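Local coordinates for multifunctional non-homologous end joining DNA repair protein LigD (Mycobacterium tuberculosis, PDB 2IRU) that probably repairs DNA double-strand breaks with Ku by non-homologous end joining, this chain being its primase-type polymerase domain, at residues P76-R81 against S98-A103; V138-P143 against W231-G236; A153-A158 against G225-D230. All coordinates share one frame; numbering follows the deposited sequence.

Overall arrangement
Contact 1 comes first along the chain and is complete before the others begin. It closes a short loop of 16 residues that holds most of the hairpin of strands 80-84 and 91-95, and ties its start to helix 99-107. Contact 2 then opens on strand 129-143 and closes some 90 residues later in the loop after strand 227-230. Contact 3 both opens and closes within that span, joining helix 149-164 to strand 227-230. Contacts 2 and 3 touch, because strands 129-143 and 227-230 are neighbours in the large mixed sheet. Contact 1 lies on the opposite side of the chain's centre, with its centre about 28 Å from that of contact 2.

Contact 1 (P76-R81 against S98-A103); sequences PPWLSR and SATGLA
Trp78 brings the CZ3 and CH2 corner of its indole up to the first turn of helix 99-107. Its CH2 atom comes within 3.6 Å of Thr100 CG2. The methyl approaches the ring obliquely, and the two side chains cross at about a right angle. The next corner of the ring, CZ3, stands 4.1 Å from Gly101 N, which lies at the ring edge and near its plane. The first torsion of Trp78 is near +60° (chi1 49°). It sets CG between the backbone N and the carbonyl carbon, and from there the ring reaches the helix. Pro76 covers part of one indole face with its CB.

Leu79 places CD2 4.2 Å from Gly101 CA. Thr100 turns CG2 anti to its backbone N, so the methyl rather than the hydroxyl meets the indole. Ser98 is the N-cap of the helix, and its OG accepts from Gly101 N at 3.1 Å.

Residues 76-79 form a type I beta turn, which Arg81 braces from its own segment. Its NE and NH2 grip Leu79 O side-on, and NH2 also reaches Pro76 O at 3.0 Å. All three bonds lie close to the guanidinium plane. This grip probably helps to hold the turn that carries Trp78 and Leu79.

The contact is partly buried and lies away from the metal, substrate and DNA sites. It packs the turn that leads into strand 80-84 on the start of helix 99-107. Trp104 of that helix also touches Pro76 and Leu79. Gln10 of the N-terminal region touches Trp78 and Thr100, while helix 29-47 packs on Ala99, Leu102 and Ala103.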
loop_
_atom_site.group_PDB
_atom_site.type_symbol
_atom_site.label_atom_id
_atom_site.label_comp_id
_atom_site.label_asym_id
_atom_site.label_seq_id
_atom_site.Cartn_x
_atom_site.Cartn_y
_atom_site.Cartn_z
ATOM N N PRO A 76 -8.310 18.516 10.041
ATOM C CA PRO A 76 -9.204 19.435 9.293
ATOM C C PRO A 76 -10.623 18.899 9.119
ATOM O O PRO A 76 -10.794 17.711 8.867
ATOM C CB PRO A 76 -8.511 19.566 7.934
ATOM C CG PRO A 76 -7.083 19.377 8.266
ATOM C CD PRO A 76 -7.048 18.287 9.321
ATOM N N PRO A 77 -11.628 19.773 9.295
ATOM C CA PRO A 77 -13.028 19.290 9.209
ATOM C C PRO A 77 -13.423 18.845 7.799
ATOM O O PRO A 77 -14.414 18.107 7.617
ATOM C CB PRO A 77 -13.863 20.511 9.638
ATOM C CG PRO A 77 -12.882 21.491 10.166
ATOM C CD PRO A 77 -11.542 21.193 9.679
ATOM N N TRP A 78 -12.665 19.306 6.805
ATOM C CA TRP A 78 -13.007 19.043 5.402
ATOM C C TRP A 78 -12.540 17.671 4.906
ATOM O O TRP A 78 -12.904 17.237 3.788
ATOM C CB TRP A 78 -12.477 20.175 4.502
ATOM C CG TRP A 78 -11.012 20.529 4.767
ATOM C CD1 TRP A 78 -10.535 21.618 5.463
ATOM C CD2 TRP A 78 -9.852 19.806 4.326
ATOM N NE1 TRP A 78 -9.159 21.622 5.479
ATOM C CE2 TRP A 78 -8.708 20.521 4.795
ATOM C CE3 TRP A 78 -9.658 18.633 3.578
ATOM C CZ2 TRP A 78 -7.395 20.099 4.542
ATOM C CZ3 TRP A 78 -8.320 18.197 3.336
ATOM C CH2 TRP A 78 -7.215 18.931 3.838
ATOM N N LEU A 79 -11.730 16.959 5.710
ATOM C CA LEU A 79 -11.353 15.595 5.318
ATOM C C LEU A 79 -12.593 14.698 5.262
ATOM O O LEU A 79 -13.442 14.739 6.159
ATOM C CB LEU A 79 -10.359 15.017 6.332
ATOM C CG LEU A 79 -8.927 15.521 6.182
ATOM C CD1 LEU A 79 -8.157 15.169 7.462
ATOM C CD2 LEU A 79 -8.266 14.855 4.977
ATOM N N SER A 80 -12.711 13.922 4.185
ATOM C CA SER A 80 -13.699 12.840 4.167
ATOM C C SER A 80 -13.368 11.828 5.273
ATOM O O SER A 80 -12.200 11.649 5.649
ATOM C CB SER A 80 -13.710 12.170 2.803
ATOM O OG SER A 80 -14.117 13.122 1.832
ATOM N N ARG A 81 -14.411 11.183 5.807
ATOM C CA ARG A 81 -14.227 10.165 6.824
ATOM C C ARG A 81 -15.389 9.190 6.820
ATOM O O ARG A 81 -16.508 9.502 6.375
ATOM C CB ARG A 81 -14.060 10.770 8.216
ATOM C CG ARG A 81 -15.322 11.512 8.695
ATOM C CD ARG A 81 -14.931 12.601 9.679
ATOM N NE ARG A 81 -14.258 13.728 9.023
ATOM C CZ ARG A 81 -13.494 14.622 9.659
ATOM N NH1 ARG A 81 -13.279 14.524 10.973
ATOM N NH2 ARG A 81 -12.904 15.601 8.979
ATOM N N SER A 98 -8.165 13.769 -2.122
ATOM C CA SER A 98 -7.780 15.023 -2.785
ATOM C C SER A 98 -6.297 15.275 -2.546
ATOM O O SER A 98 -5.687 14.760 -1.590
ATOM C CB SER A 98 -8.567 16.200 -2.219
ATOM O OG SER A 98 -8.161 16.489 -0.870
ATOM N N ALA A 99 -5.722 16.086 -3.436
ATOM C CA ALA A 99 -4.319 16.485 -3.280
ATOM C C ALA A 99 -4.072 17.164 -1.918
ATOM O O ALA A 99 -3.060 16.894 -1.235
ATOM C CB ALA A 99 -3.912 17.402 -4.447
ATOM N N THR A 100 -5.024 17.993 -1.495
ATOM C CA THR A 100 -4.851 18.685 -0.224
ATOM C C THR A 100 -4.852 17.705 0.961
ATOM O O THR A 100 -4.146 17.927 1.954
ATOM C CB THR A 100 -5.862 19.819 -0.039
ATOM O OG1 THR A 100 -5.806 20.681 -1.186
ATOM C CG2 THR A 100 -5.479 20.641 1.151
ATOM N N GLY A 101 -5.576 16.586 0.826
ATOM C CA GLY A 101 -5.535 15.538 1.821
ATOM C C GLY A 101 -4.125 14.973 1.951
ATOM O O GLY A 101 -3.633 14.702 3.041
ATOM N N LEU A 102 -3.471 14.759 0.803
ATOM C CA LEU A 102 -2.085 14.270 0.842
ATOM C C LEU A 102 -1.128 15.344 1.390
ATOM O O LEU A 102 -0.137 15.007 2.031
ATOM C CB LEU A 102 -1.633 13.787 -0.530
ATOM C CG LEU A 102 -2.220 12.439 -0.926
ATOM C CD1 LEU A 102 -2.054 12.154 -2.399
ATOM C CD2 LEU A 102 -1.650 11.290 -0.088
ATOM N N ALA A 103 -1.421 16.612 1.117
ATOM C CA ALA A 103 -0.680 17.698 1.791
ATOM C C ALA A 103 -0.796 17.585 3.334
ATOM O O ALA A 103 0.180 17.810 4.070
ATOM C CB ALA A 103 -1.124 19.047 1.285
#

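Contact 2 (V138-P143 against W231-G236); sequences VFDLDP and WSQNSG
Asn234 clamps the backbone of Val138 with its side-chain amide. Its CG lies beside the backbone N, opposite the carbonyl carbon (chi1 -64°), which turns the amide to the strand. Its OD1 accepts from Val138 N at 2.9 Å, on a lone pair in the carbonyl plane and with a nearly straight N-H angle of 167°. Its ND2 donates to Val138 O at 2.8 Å, a more bent bond, with that O tilted out of the amide plane. The amide therefore meets the N-H and C=O of one strand residue, as the backbone of a neighbouring strand could. ND2 also donates to Trp231 O at 3.0 Å, from above the carbonyl plane. The amide thus links the strand to Trp231, just before the 3-10 segment 232-234.

Val138 O has a further partner. A water donates to it at 2.8 Å and accepts from Gln233 N at 3.0 Å. Beside this polar patch, Val138 CG1 rests 4.0 Å from Gln233 CB.

Asp140 sends CG anti to its backbone N (chi1 178°), toward the turn. Gln233 answers with a chain extended beyond CG, and its NE2 donates to Asp140 OD2 at 2.9 Å. The bond lies in the amide plane and uses the anti lone pair of OD2. Carboxylate and amide planes stand nearly perpendicular. Thr240 bonds to Gln233 OE1, and NE2 has a weak bond to Asp230 OD2.

Asp140 and Asp142 probably bind manganese, and Gln233 the substrate, as in relatives. This is consistent with the active site of a primase-type polymerase. Gln233 probably helps to orient the Asp140 carboxylate, while Thr240 and Asp140 hold the two ends of its amide. These bonds join the 3-10 segment to the strand that carries Asp140.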
loop_
_atom_site.group_PDB
_atom_site.type_symbol
_atom_site.label_atom_id
_atom_site.label_comp_id
_atom_site.label_asym_id
_atom_site.label_seq_id
_atom_site.Cartn_x
_atom_site.Cartn_y
_atom_site.Cartn_z
ATOM N N VAL A 138 -4.475 -8.484 -2.857
ATOM C CA VAL A 138 -3.065 -8.187 -2.678
ATOM C C VAL A 138 -2.358 -9.425 -2.163
ATOM O O VAL A 138 -2.904 -10.181 -1.326
ATOM C CB VAL A 138 -2.807 -6.995 -1.724
ATOM C CG1 VAL A 138 -3.173 -7.364 -0.307
ATOM C CG2 VAL A 138 -1.346 -6.538 -1.797
ATOM N N PHE A 139 -1.176 -9.664 -2.709
ATOM C CA PHE A 139 -0.265 -10.677 -2.182
ATOM C C PHE A 139 1.024 -9.995 -1.729
ATOM O O PHE A 139 1.560 -9.145 -2.452
ATOM C CB PHE A 139 0.065 -11.728 -3.235
ATOM C CG PHE A 139 -1.129 -12.488 -3.694
ATOM C CD1 PHE A 139 -1.447 -13.723 -3.127
ATOM C CD2 PHE A 139 -1.938 -11.979 -4.721
ATOM C CE1 PHE A 139 -2.594 -14.414 -3.575
ATOM C CE2 PHE A 139 -3.049 -12.653 -5.172
ATOM C CZ PHE A 139 -3.384 -13.880 -4.599
ATOM N N ASP A 140 1.496 -10.343 -0.537
ATOM C CA ASP A 140 2.764 -9.820 -0.038
ATOM C C ASP A 140 3.744 -10.981 -0.177
ATOM O O ASP A 140 3.588 -12.000 0.500
ATOM C CB ASP A 140 2.625 -9.458 1.447
ATOM C CG ASP A 140 3.916 -8.951 2.079
ATOM O OD1 ASP A 140 5.006 -8.862 1.433
ATOM O OD2 ASP A 140 3.817 -8.640 3.292
ATOM N N LEU A 141 4.723 -10.821 -1.069
ATOM C CA LEU A 141 5.736 -11.828 -1.288
ATOM C C LEU A 141 6.952 -11.467 -0.468
ATOM O O LEU A 141 7.644 -10.481 -0.767
ATOM C CB LEU A 141 6.088 -11.911 -2.784
ATOM C CG LEU A 141 5.168 -12.832 -3.595
ATOM C CD1 LEU A 141 3.678 -12.483 -3.535
ATOM C CD2 LEU A 141 5.663 -12.846 -5.048
ATOM N N ASP A 142 7.181 -12.228 0.596
ATOM C CA ASP A 142 8.253 -11.900 1.513
ATOM C C ASP A 142 9.384 -12.916 1.385
ATOM O O ASP A 142 9.179 -14.095 1.738
ATOM C CB ASP A 142 7.755 -11.842 2.958
ATOM C CG ASP A 142 8.809 -11.244 3.904
ATOM O OD1 ASP A 142 9.065 -10.012 3.843
ATOM O OD2 ASP A 142 9.408 -12.021 4.681
ATOM N N PRO A 143 10.550 -12.487 0.842
ATOM C CA PRO A 143 11.665 -13.406 0.598
ATOM C C PRO A 143 12.361 -13.853 1.889
ATOM O O PRO A 143 12.841 -13.011 2.664
ATOM C CB PRO A 143 12.624 -12.583 -0.286
ATOM C CG PRO A 143 12.361 -11.148 0.135
ATOM C CD PRO A 143 10.871 -11.106 0.407
ATOM N N TRP A 231 -1.148 -14.290 1.767
ATOM C CA TRP A 231 -2.510 -14.034 1.300
ATOM C C TRP A 231 -3.347 -13.355 2.381
ATOM O O TRP A 231 -4.504 -12.974 2.106
ATOM C CB TRP A 231 -3.187 -15.376 0.956
ATOM C CG TRP A 231 -2.910 -16.416 2.019
ATOM C CD1 TRP A 231 -1.892 -17.348 2.025
ATOM C CD2 TRP A 231 -3.639 -16.616 3.241
ATOM N NE1 TRP A 231 -1.963 -18.114 3.174
ATOM C CE2 TRP A 231 -3.012 -17.672 3.940
ATOM C CE3 TRP A 231 -4.757 -15.996 3.822
ATOM C CZ2 TRP A 231 -3.482 -18.135 5.174
ATOM C CZ3 TRP A 231 -5.213 -16.452 5.063
ATOM C CH2 TRP A 231 -4.574 -17.499 5.727
ATOM N N SER A 232 -2.781 -13.203 3.587
ATOM C CA SER A 232 -3.565 -12.831 4.788
ATOM C C SER A 232 -4.004 -11.359 4.813
ATOM O O SER A 232 -4.921 -10.966 5.577
ATOM C CB SER A 232 -2.791 -13.144 6.081
ATOM O OG SER A 232 -1.687 -12.280 6.234
ATOM N N GLN A 233 -3.316 -10.523 4.036
ATOM C CA GLN A 233 -3.665 -9.083 3.977
ATOM C C GLN A 233 -4.976 -8.748 3.239
ATOM O O GLN A 233 -5.432 -7.587 3.210
ATOM C CB GLN A 233 -2.483 -8.250 3.490
ATOM C CG GLN A 233 -1.331 -8.415 4.447
ATOM C CD GLN A 233 -0.064 -7.837 3.951
ATOM O OE1 GLN A 233 -0.028 -6.701 3.468
ATOM N NE2 GLN A 233 1.016 -8.613 4.075
ATOM N N ASN A 234 -5.606 -9.773 2.679
ATOM C CA ASN A 234 -6.940 -9.623 2.105
ATOM C C ASN A 234 -8.024 -9.618 3.178
ATOM O O ASN A 234 -9.182 -9.320 2.877
ATOM C CB ASN A 234 -7.181 -10.677 1.018
ATOM C CG ASN A 234 -6.221 -10.497 -0.161
ATOM O OD1 ASN A 234 -6.357 -9.557 -0.925
ATOM N ND2 ASN A 234 -5.220 -11.388 -0.280
ATOM N N SER A 235 -7.668 -9.960 4.419
ATOM C CA SER A 235 -8.652 -9.825 5.508
ATOM C C SER A 235 -9.127 -8.370 5.617
ATOM O O SER A 235 -8.330 -7.421 5.508
ATOM C CB SER A 235 -8.077 -10.301 6.843
ATOM O OG SER A 235 -7.946 -11.723 6.854
ATOM N N GLY A 236 -10.435 -8.199 5.831
ATOM C CA GLY A 236 -10.992 -6.854 5.913
ATOM C C GLY A 236 -10.420 -6.004 7.030
ATOM O O GLY A 236 -10.484 -4.756 6.964
HETATM O O HOH W 1 -2.134 -10.745 1.331
#

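Contact 3 (A153-A158 against G225-D230); sequences AEVARA and GKVFVD
Near-trans first torsions in Val155 (chi1 174°) and Val227 (chi1 179°) place CG1 of each anti to the backbone N. The CG2 methyls then stand beside the backbone N, and the two valines meet tip to tip. Val229 has the same rotamer. This is a helix packing on a sheet in the primase-polymerase fold: helix 149-164 lies against strand 227-230 of the mixed sheet.

Val155 is the one residue of the helix segment that makes the contact, and its two methyls touch two strand residues. CG2 touches Val227 CG2 at 3.7 Å. CG1 lies 3.9 Å from Val227 CG1. Phe228, between the two strand valines, points away from the helix. The touching residues are all buried, and the contact is purely apolar.

Leu141 packs on Val227 from the neighbouring strand 129-143. Helix 192-209 adds Leu206 to Val155 and Ala203 to Val229, while Val214 touches Val155 and Val229. Strand 227-230 ends in Asp230, a probable manganese ligand that takes no part in the contact. On the side nearer that end, Val155 CG1 crosses Val229 obliquely and meets its CG2 at 3.9 Å.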
loop_
_atom_site.group_PDB
_atom_site.type_symbol
_atom_site.label_atom_id
_atom_site.label_comp_id
_atom_site.label_asym_id
_atom_site.label_seq_id
_atom_site.Cartn_x
_atom_site.Cartn_y
_atom_site.Cartn_z
ATOM N N ALA A 153 11.341 -13.101 -8.218
ATOM C CA ALA A 153 10.742 -12.737 -9.501
ATOM C C ALA A 153 10.014 -13.910 -10.115
ATOM O O ALA A 153 8.901 -13.745 -10.621
ATOM C CB ALA A 153 11.824 -12.213 -10.479
ATOM N N GLU A 154 10.661 -15.085 -10.100
ATOM C CA GLU A 154 10.049 -16.294 -10.624
ATOM C C GLU A 154 8.776 -16.591 -9.851
ATOM O O GLU A 154 7.762 -16.945 -10.458
ATOM C CB GLU A 154 10.991 -17.494 -10.557
ATOM C CG GLU A 154 10.284 -18.795 -10.956
ATOM C CD GLU A 154 11.184 -20.037 -10.915
ATOM O OE1 GLU A 154 12.361 -19.940 -10.505
ATOM O OE2 GLU A 154 10.678 -21.114 -11.304
ATOM N N VAL A 155 8.828 -16.447 -8.520
ATOM C CA VAL A 155 7.635 -16.682 -7.705
ATOM C C VAL A 155 6.546 -15.652 -8.074
ATOM O O VAL A 155 5.390 -16.026 -8.258
ATOM C CB VAL A 155 7.935 -16.726 -6.178
ATOM C CG1 VAL A 155 6.633 -16.820 -5.346
ATOM C CG2 VAL A 155 8.878 -17.925 -5.858
ATOM N N ALA A 156 6.909 -14.377 -8.222
ATOM C CA ALA A 156 5.905 -13.382 -8.661
ATOM C C ALA A 156 5.244 -13.725 -9.999
ATOM O O ALA A 156 4.002 -13.626 -10.132
ATOM C CB ALA A 156 6.497 -11.964 -8.684
ATOM N N ARG A 157 6.072 -14.125 -10.969
ATOM C CA ARG A 157 5.585 -14.481 -12.305
ATOM C C ARG A 157 4.669 -15.698 -12.216
ATOM O O ARG A 157 3.693 -15.813 -12.961
ATOM C CB ARG A 157 6.744 -14.680 -13.293
ATOM C CG ARG A 157 7.469 -13.381 -13.691
ATOM C CD ARG A 157 8.485 -13.611 -14.814
ATOM N NE ARG A 157 9.416 -14.685 -14.485
ATOM C CZ ARG A 157 10.606 -14.514 -13.915
ATOM N NH1 ARG A 157 11.039 -13.296 -13.607
ATOM N NH2 ARG A 157 11.374 -15.583 -13.677
ATOM N N ALA A 158 4.980 -16.604 -11.287
ATOM C CA ALA A 158 4.134 -17.774 -11.048
ATOM C C ALA A 158 2.768 -17.425 -10.459
ATOM O O ALA A 158 1.739 -18.012 -10.851
ATOM C CB ALA A 158 4.874 -18.792 -10.192
ATOM N N GLY A 225 14.967 -19.906 2.701
ATOM C CA GLY A 225 15.136 -20.382 1.322
ATOM C C GLY A 225 13.861 -20.317 0.495
ATOM O O GLY A 225 13.861 -20.699 -0.673
ATOM N N LYS A 226 12.779 -19.832 1.106
ATOM C CA LYS A 226 11.471 -19.744 0.432
ATOM C C LYS A 226 10.891 -18.345 0.415
ATOM O O LYS A 226 11.144 -17.535 1.319
ATOM C CB LYS A 226 10.445 -20.684 1.086
ATOM C CG LYS A 226 10.920 -22.129 1.095
ATOM C CD LYS A 226 9.914 -23.105 1.664
ATOM C CE LYS A 226 10.621 -24.457 1.705
ATOM N NZ LYS A 226 9.941 -25.530 2.472
ATOM N N VAL A 227 10.094 -18.080 -0.619
ATOM C CA VAL A 227 9.210 -16.911 -0.642
ATOM C C VAL A 227 7.922 -17.233 0.113
ATOM O O VAL A 227 7.211 -18.190 -0.209
ATOM C CB VAL A 227 8.878 -16.443 -2.081
ATOM C CG1 VAL A 227 7.910 -15.217 -2.069
ATOM C CG2 VAL A 227 10.151 -16.117 -2.837
ATOM N N PHE A 228 7.613 -16.416 1.111
ATOM C CA PHE A 228 6.345 -16.538 1.799
ATOM C C PHE A 228 5.316 -15.743 0.985
ATOM O O PHE A 228 5.438 -14.531 0.832
ATOM C CB PHE A 228 6.467 -15.961 3.215
ATOM C CG PHE A 228 5.165 -15.869 3.951
ATOM C CD1 PHE A 228 4.155 -16.808 3.745
ATOM C CD2 PHE A 228 4.950 -14.828 4.856
ATOM C CE1 PHE A 228 2.916 -16.720 4.445
ATOM C CE2 PHE A 228 3.733 -14.733 5.556
ATOM C CZ PHE A 228 2.722 -15.672 5.340
ATOM N N VAL A 229 4.358 -16.459 0.409
ATOM C CA VAL A 229 3.300 -15.829 -0.373
ATOM C C VAL A 229 2.138 -15.554 0.573
ATOM O O VAL A 229 1.288 -16.410 0.791
ATOM C CB VAL A 229 2.863 -16.703 -1.557
ATOM C CG1 VAL A 229 1.771 -16.046 -2.361
ATOM C CG2 VAL A 229 4.051 -16.953 -2.450
ATOM N N ASP A 230 2.152 -14.358 1.133
ATOM C CA ASP A 230 1.210 -14.000 2.177
ATOM C C ASP A 230 -0.096 -13.494 1.545
ATOM O O ASP A 230 -0.131 -12.429 0.878
ATOM C CB ASP A 230 1.835 -12.924 3.098
ATOM C CG ASP A 230 0.990 -12.641 4.356
ATOM O OD1 ASP A 230 -0.041 -13.291 4.565
ATOM O OD2 ASP A 230 1.356 -11.732 5.133
#